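Local structure of hydrazine synthase alpha subunit (5C2V) at residues 660-663 with 664-668; 685-688 with 689-693. The protein catalyses, within the hydrazine synthase complex, the second half-reaction of hydrazine formation, condensing hydroxylamine made in the gamma subunit with ammonia. One frame throughout, in Å; residues are numbered along the deposited sequence.

Interaction 1. Residues 660-663 with 664-668; sequences MCHD and SNNPP. With HEC (heme c), chain B.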
loop_
_atom_site.group_PDB
_atom_site.type_symbol
_atom_site.label_atom_id
_atom_site.label_comp_id
_atom_site.label_asym_id
_atom_site.label_seq_id
_atom_site.Cartn_x
_atom_site.Cartn_y
_atom_site.Cartn_z
ATOM N N MET D 660 24.592 33.084 -5.373
ATOM C CA MET D 660 25.650 33.550 -6.262
ATOM C C MET D 660 25.987 32.529 -7.357
ATOM O O MET D 660 26.076 32.888 -8.532
ATOM C CB MET D 660 26.908 33.904 -5.456
ATOM C CG MET D 660 27.491 32.768 -4.627
ATOM S SD MET D 660 28.850 33.287 -3.562
ATOM C CE MET D 660 27.983 34.340 -2.402
ATOM N N CYS D 661 26.175 31.268 -6.980
ATOM C CA CYS D 661 26.500 30.232 -7.955
ATOM C C CYS D 661 25.282 29.454 -8.443
ATOM O O CYS D 661 25.391 28.651 -9.369
ATOM C CB CYS D 661 27.519 29.252 -7.371
ATOM S SG CYS D 661 29.130 29.965 -6.984
ATOM N N HIS D 662 24.124 29.691 -7.838
ATOM C CA HIS D 662 22.928 28.983 -8.275
ATOM C C HIS D 662 21.914 29.926 -8.906
ATOM O O HIS D 662 21.238 30.700 -8.227
ATOM C CB HIS D 662 22.301 28.216 -7.109
ATOM C CG HIS D 662 23.089 27.015 -6.690
ATOM N ND1 HIS D 662 22.718 25.728 -7.019
ATOM C CD2 HIS D 662 24.235 26.904 -5.978
ATOM C CE1 HIS D 662 23.601 24.878 -6.523
ATOM N NE2 HIS D 662 24.529 25.567 -5.888
ATOM N N ASP D 663 21.818 29.821 -10.224
ATOM C CA ASP D 663 20.858 30.559 -11.027
ATOM C C ASP D 663 20.174 29.545 -11.929
ATOM O O ASP D 663 20.342 28.340 -11.736
ATOM C CB ASP D 663 21.537 31.669 -11.836
ATOM C CG ASP D 663 22.575 31.140 -12.805
ATOM O OD1 ASP D 663 23.122 30.044 -12.560
ATOM O OD2 ASP D 663 22.852 31.827 -13.810
ATOM N N SER D 664 19.390 30.020 -12.890
ATOM C CA SER D 664 18.684 29.133 -13.811
ATOM C C SER D 664 19.608 28.111 -14.483
ATOM O O SER D 664 19.184 27.000 -14.796
ATOM C CB SER D 664 17.962 29.953 -14.881
ATOM O OG SER D 664 17.157 29.125 -15.701
ATOM N N ASN D 665 20.870 28.481 -14.683
ATOM C CA ASN D 665 21.818 27.619 -15.385
ATOM C C ASN D 665 22.538 26.607 -14.491
ATOM O O ASN D 665 23.293 25.769 -14.984
ATOM C CB ASN D 665 22.856 28.473 -16.115
ATOM C CG ASN D 665 22.254 29.274 -17.254
ATOM O OD1 ASN D 665 21.310 28.830 -17.908
ATOM N ND2 ASN D 665 22.798 30.461 -17.495
ATOM N N ASN D 666 22.316 26.686 -13.183
ATOM C CA ASN D 666 22.930 25.742 -12.251
ATOM C C ASN D 666 21.969 25.293 -11.154
ATOM O O ASN D 666 21.957 25.868 -10.066
ATOM C CB ASN D 666 24.188 26.345 -11.623
ATOM C CG ASN D 666 24.969 25.337 -10.798
ATOM O OD1 ASN D 666 24.798 24.127 -10.950
ATOM N ND2 ASN D 666 25.832 25.832 -9.919
ATOM N N PRO D 667 21.155 24.264 -11.441
ATOM C CA PRO D 667 20.157 23.746 -10.497
ATOM C C PRO D 667 20.774 23.257 -9.187
ATOM O O PRO D 667 21.898 22.754 -9.197
ATOM C CB PRO D 667 19.519 22.583 -11.264
ATOM C CG PRO D 667 20.549 22.175 -12.258
ATOM C CD PRO D 667 21.221 23.451 -12.667
ATOM N N PRO D 668 20.049 23.414 -8.065
ATOM C CA PRO D 668 18.731 24.054 -7.994
ATOM C C PRO D 668 18.837 25.573 -8.085
ATOM O O PRO D 668 19.898 26.118 -7.785
ATOM C CB PRO D 668 18.210 23.620 -6.624
ATOM C CG PRO D 668 19.443 23.471 -5.805
ATOM C CD PRO D 668 20.503 22.948 -6.742
HETATM FE FE HEC B . 25.954 24.385 -4.867
HETATM C CHA HEC B . 25.707 21.566 -6.809
HETATM C CHB HEC B . 23.292 23.329 -2.976
HETATM C CHC HEC B . 26.266 27.163 -2.829
HETATM C CHD HEC B . 28.464 25.623 -6.867
HETATM N NA HEC B . 24.704 22.775 -4.911
HETATM C C1A HEC B . 24.829 21.685 -5.753
HETATM C C2A HEC B . 23.871 20.685 -5.329
HETATM C C3A HEC B . 23.204 21.166 -4.275
HETATM C C4A HEC B . 23.713 22.493 -3.987
HETATM C CMA HEC B . 22.088 20.436 -3.498
HETATM C CAA HEC B . 23.657 19.301 -5.982
HETATM C CBA HEC B . 22.633 19.416 -7.108
HETATM C CGA HEC B . 22.319 18.044 -7.645
HETATM O O1A HEC B . 21.208 17.855 -8.206
HETATM O O2A HEC B . 23.175 17.133 -7.503
HETATM N NB HEC B . 24.928 25.141 -3.244
HETATM C C1B HEC B . 23.931 24.477 -2.556
HETATM C C2B HEC B . 23.683 25.198 -1.322
HETATM C C3B HEC B . 24.498 26.260 -1.289
HETATM C C4B HEC B . 25.302 26.240 -2.493
HETATM C CMB HEC B . 22.638 24.809 -0.254
HETATM C CAB HEC B . 24.606 27.324 -0.174
HETATM C CBB HEC B . 25.276 26.714 1.077
HETATM N NC HEC B . 27.142 26.072 -4.846
HETATM C C1C HEC B . 27.101 27.096 -3.919
HETATM C C2C HEC B . 28.171 28.025 -4.221
HETATM C C3C HEC B . 28.694 27.666 -5.400
HETATM C C4C HEC B . 28.114 26.387 -5.775
HETATM C CMC HEC B . 28.354 29.385 -3.512
HETATM C CAC HEC B . 29.819 28.398 -6.173
HETATM C CBC HEC B . 31.143 28.383 -5.375
HETATM N ND HEC B . 26.927 23.694 -6.595
HETATM C C1D HEC B . 27.967 24.383 -7.216
HETATM C C2D HEC B . 28.457 23.580 -8.313
HETATM C C3D HEC B . 27.616 22.297 -8.310
HETATM C C4D HEC B . 26.680 22.463 -7.206
HETATM C CMD HEC B . 29.606 23.938 -9.282
HETATM C CAD HEC B . 27.775 21.134 -9.325
HETATM C CBD HEC B . 27.600 19.734 -8.735
HETATM C CGD HEC B . 28.518 19.493 -7.565
HETATM O O1D HEC B . 28.209 18.587 -6.748
HETATM O O2D HEC B . 29.553 20.195 -7.441
#
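His662 and Pro668 meet round a tight bend of the chain, where ND1 of the imidazole donates a hydrogen bond to the proline carbonyl, ND1 to O 2.9 Å. The donor lies in the carbonyl plane, while the oxygen sits 16° out of the ring plane and the N-H points at it only moderately straight (138°). With CG anti to the carbonyl carbon (chi1 -72°), the ring turns its ND1 edge to the proline and its NE2 to the heme. The bond would fix the rotation of the ring about its iron bond and probably strengthens the imidazole as a donor to the metal. The peptide between Pro667 and Pro668 is cis, and the CD of Pro668 packs 3.6 Å from ND1 of His662.

Two further hydrogen bonds end on backbone carbonyls, one from a side-chain amide and one from a backbone N-H. ND2 of Asn666 reaches O of Cys661 at 2.9 Å; the oxygen lies close to the amide plane, but the donor stands above the carbonyl plane. The same ND2 lies over one face of the imidazole, 4.1 Å above the ring plane and over its centre, and 3.7 Å from C1D of the heme. In the backbone, N of Asn666 bonds to O of Asp663 (3.0 Å), closing a type I beta turn from Asp663 to Asn666.

Bonds to the heme complete the set. SG of Cys661 is joined covalently to CAC, and NE2 of His662 binds the iron at 2.1 Å, with His745 as the second axial ligand. Ser664, Asn665 and Pro667 pack on Arg291 of the beta subunit. Cys658, Cys661 and His662 make up the CXXCH motif of a c-type cytochrome, here serving the bis-histidine heme of the C-terminal domain.

Interaction 2. Residues 685-688 with 689-693; sequences YSRA and YNSLL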
loop_
_atom_site.group_PDB
_atom_site.type_symbol
_atom_site.label_atom_id
_atom_site.label_comp_id
_atom_site.label_asym_id
_atom_site.label_seq_id
_atom_site.Cartn_x
_atom_site.Cartn_y
_atom_site.Cartn_z
ATOM N N TYR D 685 5.107 30.878 -2.999
ATOM C CA TYR D 685 6.468 30.840 -2.483
ATOM C C TYR D 685 7.479 31.432 -3.455
ATOM O O TYR D 685 7.133 31.810 -4.573
ATOM C CB TYR D 685 6.859 29.397 -2.165
ATOM C CG TYR D 685 5.708 28.579 -1.644
ATOM C CD1 TYR D 685 5.277 28.737 -0.341
ATOM C CD2 TYR D 685 5.076 27.624 -2.438
ATOM C CE1 TYR D 685 4.233 28.002 0.156
ATOM C CE2 TYR D 685 4.030 26.874 -1.942
ATOM C CZ TYR D 685 3.615 27.070 -0.645
ATOM O OH TYR D 685 2.576 26.328 -0.142
ATOM N N SER D 686 8.736 31.485 -3.028
ATOM C CA SER D 686 9.800 32.048 -3.847
ATOM C C SER D 686 10.412 30.995 -4.765
ATOM O O SER D 686 9.948 29.855 -4.823
ATOM C CB SER D 686 10.884 32.671 -2.966
ATOM O OG SER D 686 11.466 31.706 -2.107
ATOM N N ARG D 687 11.460 31.388 -5.481
ATOM C CA ARG D 687 12.139 30.494 -6.412
ATOM C C ARG D 687 12.883 29.379 -5.684
ATOM O O ARG D 687 12.824 28.215 -6.084
ATOM C CB ARG D 687 13.109 31.284 -7.294
ATOM C CG ARG D 687 13.967 30.421 -8.205
ATOM C CD ARG D 687 13.108 29.570 -9.124
ATOM N NE ARG D 687 12.310 30.386 -10.034
ATOM C CZ ARG D 687 11.319 29.913 -10.782
ATOM N NH1 ARG D 687 10.999 28.627 -10.726
ATOM N NH2 ARG D 687 10.646 30.726 -11.585
ATOM N N ALA D 688 13.585 29.742 -4.614
ATOM C CA ALA D 688 14.382 28.784 -3.855
ATOM C C ALA D 688 13.512 27.701 -3.223
ATOM O O ALA D 688 13.869 26.521 -3.236
ATOM C CB ALA D 688 15.191 29.503 -2.786
ATOM N N TYR D 689 12.368 28.104 -2.677
ATOM C CA TYR D 689 11.455 27.159 -2.046
ATOM C C TYR D 689 10.865 26.203 -3.076
ATOM O O TYR D 689 10.790 24.997 -2.843
ATOM C CB TYR D 689 10.332 27.894 -1.309
ATOM C CG TYR D 689 9.460 26.982 -0.473
ATOM C CD1 TYR D 689 8.299 26.424 -0.994
ATOM C CD2 TYR D 689 9.802 26.676 0.838
ATOM C CE1 TYR D 689 7.502 25.589 -0.233
ATOM C CE2 TYR D 689 9.011 25.843 1.606
ATOM C CZ TYR D 689 7.864 25.302 1.067
ATOM O OH TYR D 689 7.075 24.472 1.831
ATOM N N ASN D 690 10.442 26.750 -4.212
ATOM C CA ASN D 690 9.907 25.937 -5.299
ATOM C C ASN D 690 10.941 24.947 -5.820
ATOM O O ASN D 690 10.612 23.807 -6.150
ATOM C CB ASN D 690 9.414 26.824 -6.444
ATOM C CG ASN D 690 8.065 27.452 -6.156
ATOM O OD1 ASN D 690 7.025 26.805 -6.289
ATOM N ND2 ASN D 690 8.073 28.722 -5.768
ATOM N N SER D 691 12.193 25.388 -5.884
ATOM C CA SER D 691 13.282 24.535 -6.339
ATOM C C SER D 691 13.542 23.392 -5.361
ATOM O O SER D 691 13.577 22.226 -5.750
ATOM C CB SER D 691 14.561 25.353 -6.532
ATOM O OG SER D 691 14.392 26.340 -7.535
ATOM N N LEU D 692 13.711 23.736 -4.087
ATOM C CA LEU D 692 14.093 22.759 -3.071
ATOM C C LEU D 692 13.000 21.731 -2.775
ATOM O O LEU D 692 13.294 20.613 -2.357
ATOM C CB LEU D 692 14.492 23.479 -1.781
ATOM C CG LEU D 692 15.791 24.285 -1.866
ATOM C CD1 LEU D 692 15.969 25.166 -0.639
ATOM C CD2 LEU D 692 16.981 23.354 -2.042
ATOM N N LEU D 693 11.745 22.111 -2.991
ATOM C CA LEU D 693 10.621 21.225 -2.697
ATOM C C LEU D 693 10.152 20.438 -3.922
ATOM O O LEU D 693 9.153 19.721 -3.860
ATOM C CB LEU D 693 9.452 22.024 -2.111
ATOM C CG LEU D 693 9.467 22.255 -0.594
ATOM C CD1 LEU D 693 9.517 20.929 0.150
ATOM C CD2 LEU D 693 10.619 23.153 -0.163
#
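The ring of Tyr685 has Tyr689 over one face, CE1 standing 3.7 Å above the ring plane and over its centre, and OD1 of Asn690 near its plane at the edge. The two phenol rings are oblique, their planes 38° apart, and touch most closely between CG of Tyr685 and CD1 of Tyr689 (3.4 Å). CD2 of Leu693 lies over one face of the Tyr689 ring, 3.5 Å above the plane and over the centre. Trp767 and Phe646 add edge-to-face contacts to Tyr685 and Tyr689 respectively, and the hydroxyl of Tyr689 is hydrogen-bonded to Gly497 and Ala765.

The segments make up the short helix 687-692, with Ser686 as its N-cap residue; OG of Ser686 bonds to Gln651 on helix 646-657. Successive i to i+4 bonds follow: N of Asn690 to O of Ser686 (3.2 Å), N of Ser691 to O of Arg687 (2.9 Å) and N of Leu692 to O of Ala688 (2.9 Å).

With CG anti to the carbonyl carbon (chi1 -78°), the amide of Asn690 turns back toward the start of the helix. OG of Ser691 has two carbonyls in reach of its one proton, O of Arg687 at 2.8 Å and that of Asn669.

Both contacts belong to the cytochrome c region, in series along the chain, with centres about 12 Å apart. They touch where CB of Pro668 packs against CB of Ser691, at 4.0 Å. Interaction 1 is partly buried: an irregular loop after helix 646-657, facing heme on one side and the beta subunit on another, and held by covalent, metal and hydrogen bonds. Interaction 2 is buried within the alpha subunit and touches no other protein chain; regular helical bonds and aromatic packing dominate it. Helix 646-657, which leads into the heme-binding loop, also packs against Ala688 and Leu692; the side chain of Leu692 in helix 687-692 is about 6 Å from the heme but supplies no iron ligand.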